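PDB 4GAX: amorpha-4,11-diene synthase from Artemisia annua, which probably cyclises farnesyl diphosphate to a sesquiterpene with release of diphosphate, the crystallised protein being a mutant of an alpha-bisabolol synthase. Local coordinates for residues Pro213-Leu218 and Ala524-Val529; Pro219-Val224 and Lys550-Ser555; Gln252-Glu257 and Arg300-Leu305; Cys285-Leu290 and Val529-Val534. All coordinates share one frame; numbering follows the deposited sequence.

Overall arrangement
The chain first reaches Pro213-Leu218, which contact 1 pairs with residues more than 300 positions later. Contact 2 starts at the next residue, Pro-219, and closes its loop further on, at Lys550-Ser555, so it crosses contact 1. Contact 3 closes a short loop, from helix 238-269 to helix 299-322, and is nested inside both. Contact 4 runs on from helix 282-292 to helix 519-535. It is nested inside contact 2 but crosses contacts 1 and 3. Contacts 1 and 4 share helix 519-535 and Val-529. Loop 213-218 and helix 282-292 are thus tied to helix 519-535, helix 219-232 to helix 547-557, and helix 238-269 to helix 299-322.

Contact 1. Residues Pro213-Leu218 and Ala524-Val529; sequences PLWKRL and AVINLV
The indole of Trp-215 and the chain of Ile-526 cross at about a right angle. The outer corner of the six-membered ring does the touching. Its CZ2 lies 3.8 Å from CG1 of Ile-526, and CH2 of the same indole is only slightly farther off. The methylene meets the ring obliquely. CG of Trp-215 is anti to the backbone N (chi1 177°), which carries the long indole across to helix 519-535. The ring is fixed by other partners too: NE1 is hydrogen-bonded to Asn-508 OD1, and the ring of His-530 packs against it edge-to-face. The second touch is of a different kind. Leu-218 brings a methyl, CD1, to 3.5 Å from the backbone O of Asn-527. The amide of Asn-527 turns elsewhere, with ND2 bonded to Ser-292 O. Leu-218 is also the N-cap residue of helix 219-232. This is buried loop-on-helix packing in the all-helical fold of plant terpene synthases, where the connection from helix 200-211 to helix 219-232 lies against helix 519-535.

Contact 2. Residues Pro219-Val224 and Lys550-Ser555; sequences PRIEAV and KNLVKS
Two helices come together here with their residues paired in the same order: CA of Ile-221 is 7.3 Å from CA of Leu-552, and about one turn on, CA of Val-224 is 6.9 Å from CA of Ser-555. At the first pair the side chains cross at about a right angle. CG2 of Ile-221 meets CD2 of Leu-552 at 3.9 Å, methyl against methyl, and the two CD1 methyls form a second, looser touch. At the second pair Val-224 sets CG2 3.8 Å from OG of Ser-555, while its CG1 lies near the carbonyl O of Ser-555. The hydroxyl finds its polar partner within its own helix. Placed between the backbone N and carbonyl carbon (chi1 78°), OG of Ser-555 turns back and donates to O of Leu-552 at 2.8 Å, the donor lying 27° out of the carbonyl plane. Without the hydroxyl, as with an alanine here, Leu-552 O is likely to lose this bond and a small gap to open beside CG2 of Val-224. Around the pair, Leu-552 also packs on Phe-287 of helix 282-292. Val-224 touches Phe-248 of helix 238-269, and Leu-556 extends the apolar strip along helix 547-557.

Contact 3. Residues Gln252-Glu257 and Arg300-Leu305; sequences QSLHRE and RARIFL
This is a small buried contact in which an arginine from one helix lies against a leucine and a histidine of another. It joins helix 238-269 to the first turns of helix 299-322, and the backbones stay well apart, with CA of His-255 9.4 Å from CA of Arg-302. The arginine spans most of that gap. Its chain bends at chi3 (-68°), which turns the guanidinium across the histidine. The imidazole and guanidinium planes stand 82° apart. The histidine thus presents its edge, CD2, over one face of the guanidinium, 4.0 Å from NH2 of Arg-302. Leu-254 comes from another direction: its CD2 sits at the guanidinium edge, 3.9 Å from NH2 of Arg-302. In class I terpene synthases helix 299-322, which 300-305 opens, leads to the aspartate-rich metal-binding motif, and here the sequence DDIYD lies near its far end. The polar ends are satisfied elsewhere. Arg-302 forms a salt bridge with Glu-258 through NH2, while its NH1 bonds to the carbonyl O atoms of Arg-293 and Glu-295. His-255 NE2 is hydrogen-bonded to Phe-294 O. Both side chains therefore hold the link between helices 282-292 and 299-322. NH2 of Arg-302 lies 4.2 Å from NE2 of His-255, and its positive charge would probably disfavour a charged imidazole, though Glu-258 offsets this in part.

Contact 4. Residues Cys285-Leu290 and Val529-Val534; sequences CYFWAL and VHFLDV
The ring of Phe-531 has the backbone CA of Trp-288 over one face and Phe-287 at its edge. The CA of Trp-288 makes a CH-pi contact, 4.2 Å from the Phe-531 ring centroid and 28° off the ring normal. The indole of Trp-288 in turn takes CE2 of Phe-531 over one face, toward the rim, and CG of Trp-288 is 3.3 Å from that CE2. The five-membered ring of Trp-288 and the Phe-531 ring meet obliquely, their planes 32° apart. Phe-287 adds CD2, 4.0 Å from CE1 of Phe-531, and its own edge faces Val-534 CG1. With CG anti to the backbone N (chi1 179°), Phe-531 sends its ring across to helix 282-292. The rings fill the space between the axes of segments 285-290 and 529-534, which approach to 10.7 Å. With an alanine in place of Trp-288 the face against Phe-531 is gone, and that ring would probably be left freer to turn. Helix 282-292 also packs on helix 299-322, where Trp-288 touches Ile-309. The contact is largely aromatic and has no polar bond between the two segments, so it rests on close packing. As in related terpene synthases, the indole of Trp-288 probably borders the active-site cavity, where pi-rich side chains can stabilise carbocations.

Contact 1. Residues Pro213-Leu218 and Ala524-Val529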
loop_
_atom_site.group_PDB
_atom_site.type_symbol
_atom_site.label_atom_id
_atom_site.label_comp_id
_atom_site.label_asym_id
_atom_site.label_seq_id
_atom_site.Cartn_x
_atom_site.Cartn_y
_atom_site.Cartn_z
ATOM N N PRO A 213 4.210 -11.608 -5.658
ATOM C CA PRO A 213 4.402 -10.998 -6.970
ATOM C C PRO A 213 4.586 -9.483 -6.881
ATOM O O PRO A 213 4.181 -8.855 -5.887
ATOM C CB PRO A 213 3.123 -11.355 -7.706
ATOM C CG PRO A 213 2.106 -11.606 -6.634
ATOM C CD PRO A 213 2.854 -12.166 -5.477
ATOM N N LEU A 214 5.205 -8.927 -7.920
ATOM C CA LEU A 214 5.559 -7.522 -7.999
ATOM C C LEU A 214 4.387 -6.573 -7.698
ATOM O O LEU A 214 4.528 -5.581 -6.954
ATOM C CB LEU A 214 6.098 -7.254 -9.410
ATOM C CG LEU A 214 6.500 -5.837 -9.776
ATOM C CD1 LEU A 214 7.589 -5.366 -8.826
ATOM C CD2 LEU A 214 7.004 -5.810 -11.226
ATOM N N TRP A 215 3.233 -6.889 -8.266
ATOM C CA TRP A 215 2.038 -6.049 -8.117
ATOM C C TRP A 215 1.611 -5.916 -6.661
ATOM O O TRP A 215 1.137 -4.858 -6.238
ATOM C CB TRP A 215 0.905 -6.630 -8.958
ATOM C CG TRP A 215 -0.446 -5.923 -8.860
ATOM C CD1 TRP A 215 -1.652 -6.522 -8.622
ATOM C CD2 TRP A 215 -0.725 -4.515 -9.017
ATOM N NE1 TRP A 215 -2.661 -5.582 -8.615
ATOM C CE2 TRP A 215 -2.121 -4.346 -8.853
ATOM C CE3 TRP A 215 0.065 -3.386 -9.260
ATOM C CZ2 TRP A 215 -2.746 -3.092 -8.932
ATOM C CZ3 TRP A 215 -0.556 -2.139 -9.342
ATOM C CH2 TRP A 215 -1.951 -2.003 -9.184
ATOM N N LYS A 216 1.795 -6.985 -5.889
ATOM C CA LYS A 216 1.393 -6.977 -4.485
ATOM C C LYS A 216 2.421 -6.335 -3.541
ATOM O O LYS A 216 2.075 -5.933 -2.431
ATOM C CB LYS A 216 1.034 -8.404 -4.017
ATOM C CG LYS A 216 -0.377 -8.823 -4.462
ATOM C CD LYS A 216 -0.671 -10.306 -4.256
ATOM C CE LYS A 216 -0.619 -10.704 -2.796
ATOM N NZ LYS A 216 -1.213 -9.638 -1.969
ATOM N N ARG A 217 3.679 -6.254 -3.971
ATOM C CA ARG A 217 4.731 -5.632 -3.156
ATOM C C ARG A 217 4.663 -4.106 -3.297
ATOM O O ARG A 217 4.524 -3.572 -4.410
ATOM C CB ARG A 217 6.116 -6.133 -3.586
ATOM C CG ARG A 217 7.290 -5.590 -2.740
ATOM C CD ARG A 217 8.554 -6.446 -2.956
ATOM N NE ARG A 217 8.546 -6.938 -4.319
ATOM C CZ ARG A 217 8.473 -8.216 -4.660
ATOM N NH1 ARG A 217 8.448 -9.165 -3.734
ATOM N NH2 ARG A 217 8.433 -8.532 -5.941
ATOM N N LEU A 218 4.757 -3.404 -2.170
ATOM C CA LEU A 218 4.748 -1.943 -2.185
ATOM C C LEU A 218 5.954 -1.472 -3.010
ATOM O O LEU A 218 7.040 -2.030 -2.866
ATOM C CB LEU A 218 4.887 -1.432 -0.748
ATOM C CG LEU A 218 3.603 -1.125 0.027
ATOM C CD1 LEU A 218 2.346 -1.518 -0.729
ATOM C CD2 LEU A 218 3.645 -1.766 1.402
ATOM N N ALA A 524 -2.795 5.661 -4.298
ATOM C CA ALA A 524 -2.681 5.650 -2.835
ATOM C C ALA A 524 -3.578 4.579 -2.241
ATOM O O ALA A 524 -3.163 3.852 -1.348
ATOM C CB ALA A 524 -3.056 7.024 -2.246
ATOM N N VAL A 525 -4.820 4.505 -2.721
ATOM C CA VAL A 525 -5.749 3.499 -2.234
ATOM C C VAL A 525 -5.194 2.095 -2.484
ATOM O O VAL A 525 -5.213 1.263 -1.587
ATOM C CB VAL A 525 -7.154 3.621 -2.877
ATOM C CG1 VAL A 525 -8.012 2.391 -2.516
ATOM C CG2 VAL A 525 -7.856 4.924 -2.415
ATOM N N ILE A 526 -4.699 1.832 -3.692
ATOM C CA ILE A 526 -4.267 0.476 -4.021
ATOM C C ILE A 526 -3.039 0.095 -3.187
ATOM O O ILE A 526 -2.885 -1.065 -2.801
ATOM C CB ILE A 526 -4.020 0.248 -5.552
ATOM C CG1 ILE A 526 -3.976 -1.248 -5.873
ATOM C CG2 ILE A 526 -2.702 0.878 -6.042
ATOM C CD1 ILE A 526 -5.306 -1.945 -5.681
ATOM N N ASN A 527 -2.195 1.077 -2.877
ATOM C CA ASN A 527 -1.010 0.799 -2.069
ATOM C C ASN A 527 -1.454 0.431 -0.658
ATOM O O ASN A 527 -0.948 -0.522 -0.069
ATOM C CB ASN A 527 -0.060 2.003 -2.037
ATOM C CG ASN A 527 0.632 2.248 -3.370
ATOM O OD1 ASN A 527 0.711 1.351 -4.229
ATOM N ND2 ASN A 527 1.146 3.464 -3.546
ATOM N N LEU A 528 -2.412 1.187 -0.118
ATOM C CA LEU A 528 -2.924 0.879 1.220
ATOM C C LEU A 528 -3.572 -0.504 1.267
ATOM O O LEU A 528 -3.489 -1.190 2.284
ATOM C CB LEU A 528 -3.907 1.950 1.713
ATOM C CG LEU A 528 -3.224 3.278 2.075
ATOM C CD1 LEU A 528 -4.265 4.355 2.384
ATOM C CD2 LEU A 528 -2.285 3.098 3.266
ATOM N N VAL A 529 -4.216 -0.922 0.182
ATOM C CA VAL A 529 -4.777 -2.286 0.148
ATOM C C VAL A 529 -3.667 -3.335 0.138
ATOM O O VAL A 529 -3.725 -4.318 0.874
ATOM C CB VAL A 529 -5.684 -2.510 -1.102
ATOM C CG1 VAL A 529 -6.153 -3.961 -1.170
ATOM C CG2 VAL A 529 -6.891 -1.580 -1.064
#

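Contact 2. Residues Pro219-Val224 and Lys550-Ser555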
loop_
_atom_site.group_PDB
_atom_site.type_symbol
_atom_site.label_atom_id
_atom_site.label_comp_id
_atom_site.label_asym_id
_atom_site.label_seq_id
_atom_site.Cartn_x
_atom_site.Cartn_y
_atom_site.Cartn_z
ATOM N N PRO A 219 5.776 -0.428 -3.834
ATOM C CA PRO A 219 6.850 0.030 -4.729
ATOM C C PRO A 219 8.163 0.395 -4.039
ATOM O O PRO A 219 9.208 0.102 -4.607
ATOM C CB PRO A 219 6.254 1.264 -5.435
ATOM C CG PRO A 219 4.903 1.520 -4.768
ATOM C CD PRO A 219 4.485 0.237 -4.117
ATOM N N ARG A 220 8.132 1.007 -2.857
ATOM C CA ARG A 220 9.391 1.351 -2.175
ATOM C C ARG A 220 10.111 0.097 -1.674
ATOM O O ARG A 220 11.355 0.031 -1.631
ATOM C CB ARG A 220 9.135 2.311 -1.003
ATOM C CG ARG A 220 10.403 2.873 -0.340
ATOM C CD ARG A 220 11.215 3.728 -1.309
ATOM N NE ARG A 220 12.291 4.434 -0.606
ATOM C CZ ARG A 220 13.205 5.204 -1.192
ATOM N NH1 ARG A 220 13.202 5.370 -2.516
ATOM N NH2 ARG A 220 14.130 5.806 -0.447
ATOM N N ILE A 221 9.338 -0.914 -1.294
ATOM C CA ILE A 221 9.947 -2.175 -0.864
ATOM C C ILE A 221 10.528 -2.905 -2.086
ATOM O O ILE A 221 11.577 -3.545 -1.995
ATOM C CB ILE A 221 8.927 -3.083 -0.134
ATOM C CG1 ILE A 221 8.458 -2.399 1.156
ATOM C CG2 ILE A 221 9.524 -4.434 0.191
ATOM C CD1 ILE A 221 7.332 -3.175 1.891
ATOM N N GLU A 222 9.848 -2.831 -3.225
ATOM C CA GLU A 222 10.421 -3.421 -4.454
ATOM C C GLU A 222 11.757 -2.772 -4.811
ATOM O O GLU A 222 12.721 -3.460 -5.144
ATOM C CB GLU A 222 9.451 -3.329 -5.631
ATOM C CG GLU A 222 10.067 -3.647 -7.012
ATOM C CD GLU A 222 10.448 -5.118 -7.184
ATOM O OE1 GLU A 222 10.081 -5.954 -6.315
ATOM O OE2 GLU A 222 11.110 -5.446 -8.208
ATOM N N ALA A 223 11.826 -1.453 -4.700
ATOM C CA ALA A 223 13.044 -0.735 -5.053
ATOM C C ALA A 223 14.234 -1.207 -4.231
ATOM O O ALA A 223 15.302 -1.484 -4.786
ATOM C CB ALA A 223 12.847 0.789 -4.899
ATOM N N VAL A 224 14.057 -1.328 -2.919
ATOM C CA VAL A 224 15.164 -1.781 -2.072
ATOM C C VAL A 224 15.652 -3.162 -2.483
ATOM O O VAL A 224 16.842 -3.458 -2.359
ATOM C CB VAL A 224 14.833 -1.770 -0.540
ATOM C CG1 VAL A 224 14.094 -0.520 -0.153
ATOM C CG2 VAL A 224 14.028 -2.977 -0.151
ATOM N N LYS A 550 9.787 -6.188 10.828
ATOM C CA LYS A 550 10.872 -5.398 11.405
ATOM C C LYS A 550 11.943 -5.086 10.365
ATOM O O LYS A 550 12.445 -3.963 10.290
ATOM C CB LYS A 550 11.514 -6.105 12.594
ATOM C CG LYS A 550 12.389 -5.175 13.436
ATOM C CD LYS A 550 13.613 -5.881 13.989
ATOM C CE LYS A 550 13.239 -7.027 14.912
ATOM N NZ LYS A 550 14.457 -7.704 15.457
ATOM N N ASN A 551 12.303 -6.077 9.559
ATOM C CA ASN A 551 13.368 -5.854 8.593
ATOM C C ASN A 551 12.957 -5.018 7.395
ATOM O O ASN A 551 13.802 -4.368 6.780
ATOM C CB ASN A 551 14.038 -7.161 8.177
ATOM C CG ASN A 551 15.046 -7.636 9.207
ATOM O OD1 ASN A 551 16.239 -7.314 9.129
ATOM N ND2 ASN A 551 14.568 -8.387 10.192
ATOM N N LEU A 552 11.666 -5.033 7.066
ATOM C CA LEU A 552 11.144 -4.145 6.041
ATOM C C LEU A 552 11.359 -2.704 6.481
ATOM O O LEU A 552 11.798 -1.864 5.685
ATOM C CB LEU A 552 9.646 -4.391 5.789
ATOM C CG LEU A 552 9.244 -5.726 5.151
ATOM C CD1 LEU A 552 7.736 -5.802 5.013
ATOM C CD2 LEU A 552 9.908 -5.937 3.790
ATOM N N VAL A 553 11.055 -2.422 7.749
ATOM C CA VAL A 553 11.238 -1.080 8.301
ATOM C C VAL A 553 12.709 -0.673 8.216
ATOM O O VAL A 553 13.034 0.428 7.773
ATOM C CB VAL A 553 10.746 -1.002 9.763
ATOM C CG1 VAL A 553 11.007 0.385 10.344
ATOM C CG2 VAL A 553 9.269 -1.350 9.836
ATOM N N LYS A 554 13.605 -1.566 8.626
ATOM C CA LYS A 554 15.033 -1.254 8.570
ATOM C C LYS A 554 15.524 -1.054 7.136
ATOM O O LYS A 554 16.354 -0.178 6.875
ATOM C CB LYS A 554 15.862 -2.345 9.253
ATOM C CG LYS A 554 15.579 -2.507 10.737
ATOM C CD LYS A 554 16.765 -3.178 11.433
ATOM C CE LYS A 554 16.328 -3.922 12.683
ATOM N NZ LYS A 554 17.497 -4.526 13.400
ATOM N N SER A 555 15.002 -1.854 6.209
ATOM C CA SER A 555 15.438 -1.764 4.822
ATOM C C SER A 555 15.010 -0.433 4.211
ATOM O O SER A 555 15.688 0.114 3.340
ATOM C CB SER A 555 14.905 -2.945 4.001
ATOM O OG SER A 555 13.542 -2.763 3.662
#

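Contact 3. Residues Gln252-Glu257 and Arg300-Leu305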
loop_
_atom_site.group_PDB
_atom_site.type_symbol
_atom_site.label_atom_id
_atom_site.label_comp_id
_atom_site.label_asym_id
_atom_site.label_seq_id
_atom_site.Cartn_x
_atom_site.Cartn_y
_atom_site.Cartn_z
ATOM N N GLN A 252 15.415 8.495 1.133
ATOM C CA GLN A 252 15.504 7.944 2.482
ATOM C C GLN A 252 15.790 9.025 3.523
ATOM O O GLN A 252 15.233 8.986 4.629
ATOM C CB GLN A 252 16.566 6.851 2.559
ATOM C CG GLN A 252 16.567 6.102 3.885
ATOM C CD GLN A 252 17.666 5.075 3.960
ATOM O OE1 GLN A 252 18.862 5.415 3.926
ATOM N NE2 GLN A 252 17.275 3.797 4.064
ATOM N N SER A 253 16.653 9.985 3.181
ATOM C CA SER A 253 16.939 11.083 4.110
ATOM C C SER A 253 15.678 11.890 4.399
ATOM O O SER A 253 15.448 12.306 5.532
ATOM C CB SER A 253 18.044 12.006 3.575
ATOM O OG SER A 253 19.293 11.358 3.643
ATOM N N LEU A 254 14.856 12.096 3.376
ATOM C CA LEU A 254 13.612 12.842 3.544
ATOM C C LEU A 254 12.668 12.067 4.459
ATOM O O LEU A 254 12.065 12.639 5.369
ATOM C CB LEU A 254 12.949 13.099 2.185
ATOM C CG LEU A 254 11.543 13.699 2.272
ATOM C CD1 LEU A 254 11.562 15.130 2.844
ATOM C CD2 LEU A 254 10.859 13.676 0.916
ATOM N N HIS A 255 12.551 10.761 4.229
ATOM C CA HIS A 255 11.711 9.913 5.080
ATOM C C HIS A 255 12.187 9.992 6.514
ATOM O O HIS A 255 11.374 10.046 7.438
ATOM C CB HIS A 255 11.740 8.454 4.613
ATOM C CG HIS A 255 11.146 8.246 3.256
ATOM N ND1 HIS A 255 11.494 7.192 2.439
ATOM C CD2 HIS A 255 10.213 8.960 2.577
ATOM C CE1 HIS A 255 10.806 7.265 1.311
ATOM N NE2 HIS A 255 10.021 8.324 1.368
ATOM N N ARG A 256 13.504 9.998 6.701
ATOM C CA ARG A 256 14.053 10.087 8.039
ATOM C C ARG A 256 13.732 11.431 8.688
ATOM O O ARG A 256 13.510 11.493 9.907
ATOM C CB ARG A 256 15.561 9.818 8.031
ATOM C CG ARG A 256 15.901 8.346 7.881
ATOM C CD ARG A 256 15.564 7.564 9.148
ATOM N NE ARG A 256 16.438 7.941 10.260
ATOM C CZ ARG A 256 17.554 7.298 10.605
ATOM N NH1 ARG A 256 17.948 6.223 9.936
ATOM N NH2 ARG A 256 18.272 7.730 11.638
ATOM N N GLU A 257 13.721 12.499 7.893
ATOM C CA GLU A 257 13.329 13.829 8.405
ATOM C C GLU A 257 11.868 13.841 8.871
ATOM O O GLU A 257 11.545 14.404 9.923
ATOM C CB GLU A 257 13.533 14.923 7.336
ATOM C CG GLU A 257 14.988 15.135 6.907
ATOM C CD GLU A 257 15.151 16.274 5.888
ATOM O OE1 GLU A 257 14.215 16.508 5.088
ATOM O OE2 GLU A 257 16.211 16.942 5.893
ATOM N N ARG A 300 3.964 16.108 3.048
ATOM C CA ARG A 300 2.969 16.648 3.982
ATOM C C ARG A 300 1.843 15.658 4.213
ATOM O O ARG A 300 1.371 15.490 5.349
ATOM C CB ARG A 300 2.382 17.973 3.483
ATOM C CG ARG A 300 3.364 19.135 3.501
ATOM C CD ARG A 300 2.639 20.484 3.532
ATOM N NE ARG A 300 2.090 20.788 4.857
ATOM C CZ ARG A 300 2.796 21.313 5.860
ATOM N NH1 ARG A 300 4.086 21.586 5.698
ATOM N NH2 ARG A 300 2.216 21.561 7.031
ATOM N N ALA A 301 1.420 14.999 3.138
ATOM C CA ALA A 301 0.350 14.007 3.241
ATOM C C ALA A 301 0.747 12.833 4.117
ATOM O O ALA A 301 -0.063 12.375 4.921
ATOM C CB ALA A 301 -0.086 13.520 1.854
ATOM N N ARG A 302 1.986 12.343 3.979
ATOM C CA ARG A 302 2.455 11.248 4.827
ATOM C C ARG A 302 2.472 11.612 6.307
ATOM O O ARG A 302 2.094 10.807 7.179
ATOM C CB ARG A 302 3.882 10.815 4.425
ATOM C CG ARG A 302 3.954 9.905 3.216
ATOM C CD ARG A 302 5.350 9.289 3.117
ATOM N NE ARG A 302 6.358 10.301 2.802
ATOM C CZ ARG A 302 6.551 10.802 1.585
ATOM N NH1 ARG A 302 5.784 10.396 0.570
ATOM N NH2 ARG A 302 7.507 11.713 1.383
ATOM N N ILE A 303 2.953 12.815 6.605
ATOM C CA ILE A 303 3.072 13.225 8.007
ATOM C C ILE A 303 1.690 13.326 8.640
ATOM O O ILE A 303 1.471 12.839 9.748
ATOM C CB ILE A 303 3.847 14.550 8.145
ATOM C CG1 ILE A 303 5.333 14.295 7.845
ATOM C CG2 ILE A 303 3.673 15.137 9.548
ATOM C CD1 ILE A 303 6.168 15.570 7.704
ATOM N N PHE A 304 0.739 13.917 7.921
ATOM C CA PHE A 304 -0.618 14.058 8.455
ATOM C C PHE A 304 -1.272 12.680 8.632
ATOM O O PHE A 304 -1.933 12.420 9.634
ATOM C CB PHE A 304 -1.486 14.923 7.530
ATOM C CG PHE A 304 -2.859 15.157 8.067
ATOM C CD1 PHE A 304 -3.030 15.814 9.277
ATOM C CD2 PHE A 304 -3.977 14.667 7.404
ATOM C CE1 PHE A 304 -4.310 16.016 9.818
ATOM C CE2 PHE A 304 -5.262 14.860 7.932
ATOM C CZ PHE A 304 -5.427 15.548 9.142
ATOM N N LEU A 305 -1.090 11.810 7.645
ATOM C CA LEU A 305 -1.690 10.487 7.679
ATOM C C LEU A 305 -1.135 9.698 8.852
ATOM O O LEU A 305 -1.876 9.011 9.559
ATOM C CB LEU A 305 -1.448 9.757 6.355
ATOM C CG LEU A 305 -1.902 8.289 6.233
ATOM C CD1 LEU A 305 -3.403 8.139 6.441
ATOM C CD2 LEU A 305 -1.511 7.749 4.822
#

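Contact 4. Residues Cys285-Leu290 and Val529-Val534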
loop_
_atom_site.group_PDB
_atom_site.type_symbol
_atom_site.label_atom_id
_atom_site.label_comp_id
_atom_site.label_asym_id
_atom_site.label_seq_id
_atom_site.Cartn_x
_atom_site.Cartn_y
_atom_site.Cartn_z
ATOM N N CYS A 285 3.094 3.671 12.850
ATOM C CA CYS A 285 2.085 4.496 12.175
ATOM C C CYS A 285 2.705 5.141 10.943
ATOM O O CYS A 285 2.078 5.227 9.887
ATOM C CB CYS A 285 1.546 5.577 13.110
ATOM S SG CYS A 285 0.675 4.918 14.569
ATOM N N TYR A 286 3.943 5.599 11.082
ATOM C CA TYR A 286 4.643 6.204 9.948
ATOM C C TYR A 286 4.850 5.206 8.795
ATOM O O TYR A 286 4.666 5.552 7.630
ATOM C CB TYR A 286 5.998 6.785 10.386
ATOM C CG TYR A 286 6.739 7.352 9.206
ATOM C CD1 TYR A 286 7.925 6.788 8.755
ATOM C CD2 TYR A 286 6.224 8.431 8.514
ATOM C CE1 TYR A 286 8.589 7.311 7.626
ATOM C CE2 TYR A 286 6.865 8.957 7.397
ATOM C CZ TYR A 286 8.049 8.390 6.958
ATOM O OH TYR A 286 8.675 8.914 5.842
ATOM N N PHE A 287 5.218 3.966 9.129
ATOM C CA PHE A 287 5.496 2.954 8.107
ATOM C C PHE A 287 4.241 2.686 7.295
ATOM O O PHE A 287 4.288 2.534 6.078
ATOM C CB PHE A 287 6.029 1.653 8.742
ATOM C CG PHE A 287 6.632 0.694 7.746
ATOM C CD1 PHE A 287 7.838 0.992 7.120
ATOM C CD2 PHE A 287 5.994 -0.500 7.433
ATOM C CE1 PHE A 287 8.397 0.114 6.183
ATOM C CE2 PHE A 287 6.551 -1.386 6.504
ATOM C CZ PHE A 287 7.748 -1.076 5.876
ATOM N N TRP A 288 3.108 2.659 7.978
ATOM C CA TRP A 288 1.823 2.513 7.310
ATOM C C TRP A 288 1.541 3.722 6.403
ATOM O O TRP A 288 1.128 3.565 5.233
ATOM C CB TRP A 288 0.760 2.353 8.392
ATOM C CG TRP A 288 -0.575 1.884 7.964
ATOM C CD1 TRP A 288 -1.118 1.941 6.714
ATOM C CD2 TRP A 288 -1.561 1.285 8.807
ATOM N NE1 TRP A 288 -2.391 1.413 6.732
ATOM C CE2 TRP A 288 -2.683 1.002 8.007
ATOM C CE3 TRP A 288 -1.606 0.964 10.166
ATOM C CZ2 TRP A 288 -3.838 0.399 8.518
ATOM C CZ3 TRP A 288 -2.762 0.358 10.677
ATOM C CH2 TRP A 288 -3.860 0.091 9.851
ATOM N N ALA A 289 1.771 4.930 6.922
ATOM C CA ALA A 289 1.565 6.133 6.107
ATOM C C ALA A 289 2.514 6.111 4.905
ATOM O O ALA A 289 2.151 6.516 3.780
ATOM C CB ALA A 289 1.792 7.390 6.932
ATOM N N LEU A 290 3.730 5.621 5.148
ATOM C CA LEU A 290 4.765 5.563 4.120
ATOM C C LEU A 290 4.343 4.672 2.957
ATOM O O LEU A 290 4.807 4.846 1.828
ATOM C CB LEU A 290 6.069 5.050 4.732
ATOM C CG LEU A 290 7.284 4.983 3.802
ATOM C CD1 LEU A 290 7.534 6.333 3.107
ATOM C CD2 LEU A 290 8.514 4.534 4.581
ATOM N N VAL A 529 -4.216 -0.922 0.182
ATOM C CA VAL A 529 -4.777 -2.286 0.148
ATOM C C VAL A 529 -3.667 -3.335 0.138
ATOM O O VAL A 529 -3.725 -4.318 0.874
ATOM C CB VAL A 529 -5.684 -2.510 -1.102
ATOM C CG1 VAL A 529 -6.153 -3.961 -1.170
ATOM C CG2 VAL A 529 -6.891 -1.580 -1.064
ATOM N N HIS A 530 -2.645 -3.130 -0.688
ATOM C CA HIS A 530 -1.524 -4.077 -0.722
ATOM C C HIS A 530 -0.753 -4.095 0.595
ATOM O O HIS A 530 -0.223 -5.136 1.015
ATOM C CB HIS A 530 -0.591 -3.767 -1.900
ATOM C CG HIS A 530 -1.152 -4.185 -3.222
ATOM N ND1 HIS A 530 -0.997 -3.438 -4.371
ATOM C CD2 HIS A 530 -1.866 -5.280 -3.573
ATOM C CE1 HIS A 530 -1.599 -4.054 -5.375
ATOM N NE2 HIS A 530 -2.140 -5.171 -4.916
ATOM N N PHE A 531 -0.716 -2.950 1.267
ATOM C CA PHE A 531 -0.087 -2.898 2.591
ATOM C C PHE A 531 -0.693 -3.880 3.591
ATOM O O PHE A 531 -0.004 -4.368 4.520
ATOM C CB PHE A 531 -0.127 -1.477 3.166
ATOM C CG PHE A 531 0.487 -1.378 4.522
ATOM C CD1 PHE A 531 1.861 -1.472 4.672
ATOM C CD2 PHE A 531 -0.301 -1.221 5.651
ATOM C CE1 PHE A 531 2.445 -1.395 5.925
ATOM C CE2 PHE A 531 0.280 -1.137 6.916
ATOM C CZ PHE A 531 1.656 -1.223 7.049
ATOM N N LEU A 532 -1.974 -4.194 3.421
ATOM C CA LEU A 532 -2.644 -5.091 4.380
ATOM C C LEU A 532 -1.943 -6.436 4.417
ATOM O O LEU A 532 -1.915 -7.108 5.456
ATOM C CB LEU A 532 -4.124 -5.296 4.027
ATOM C CG LEU A 532 -5.059 -4.077 3.965
ATOM C CD1 LEU A 532 -6.368 -4.431 3.238
ATOM C CD2 LEU A 532 -5.348 -3.556 5.350
ATOM N N ASP A 533 -1.361 -6.822 3.283
ATOM C CA ASP A 533 -0.636 -8.089 3.202
ATOM C C ASP A 533 0.608 -8.061 4.083
ATOM O O ASP A 533 1.020 -9.092 4.602
ATOM C CB ASP A 533 -0.253 -8.403 1.748
ATOM C CG ASP A 533 -0.156 -9.899 1.479
ATOM O OD1 ASP A 533 -0.988 -10.671 2.019
ATOM O OD2 ASP A 533 0.752 -10.304 0.727
ATOM N N VAL A 534 1.197 -6.875 4.252
ATOM C CA VAL A 534 2.351 -6.684 5.134
ATOM C C VAL A 534 1.891 -6.529 6.576
ATOM O O VAL A 534 2.472 -7.095 7.512
ATOM C CB VAL A 534 3.143 -5.416 4.731
ATOM C CG1 VAL A 534 4.120 -5.017 5.836
ATOM C CG2 VAL A 534 3.876 -5.655 3.402
#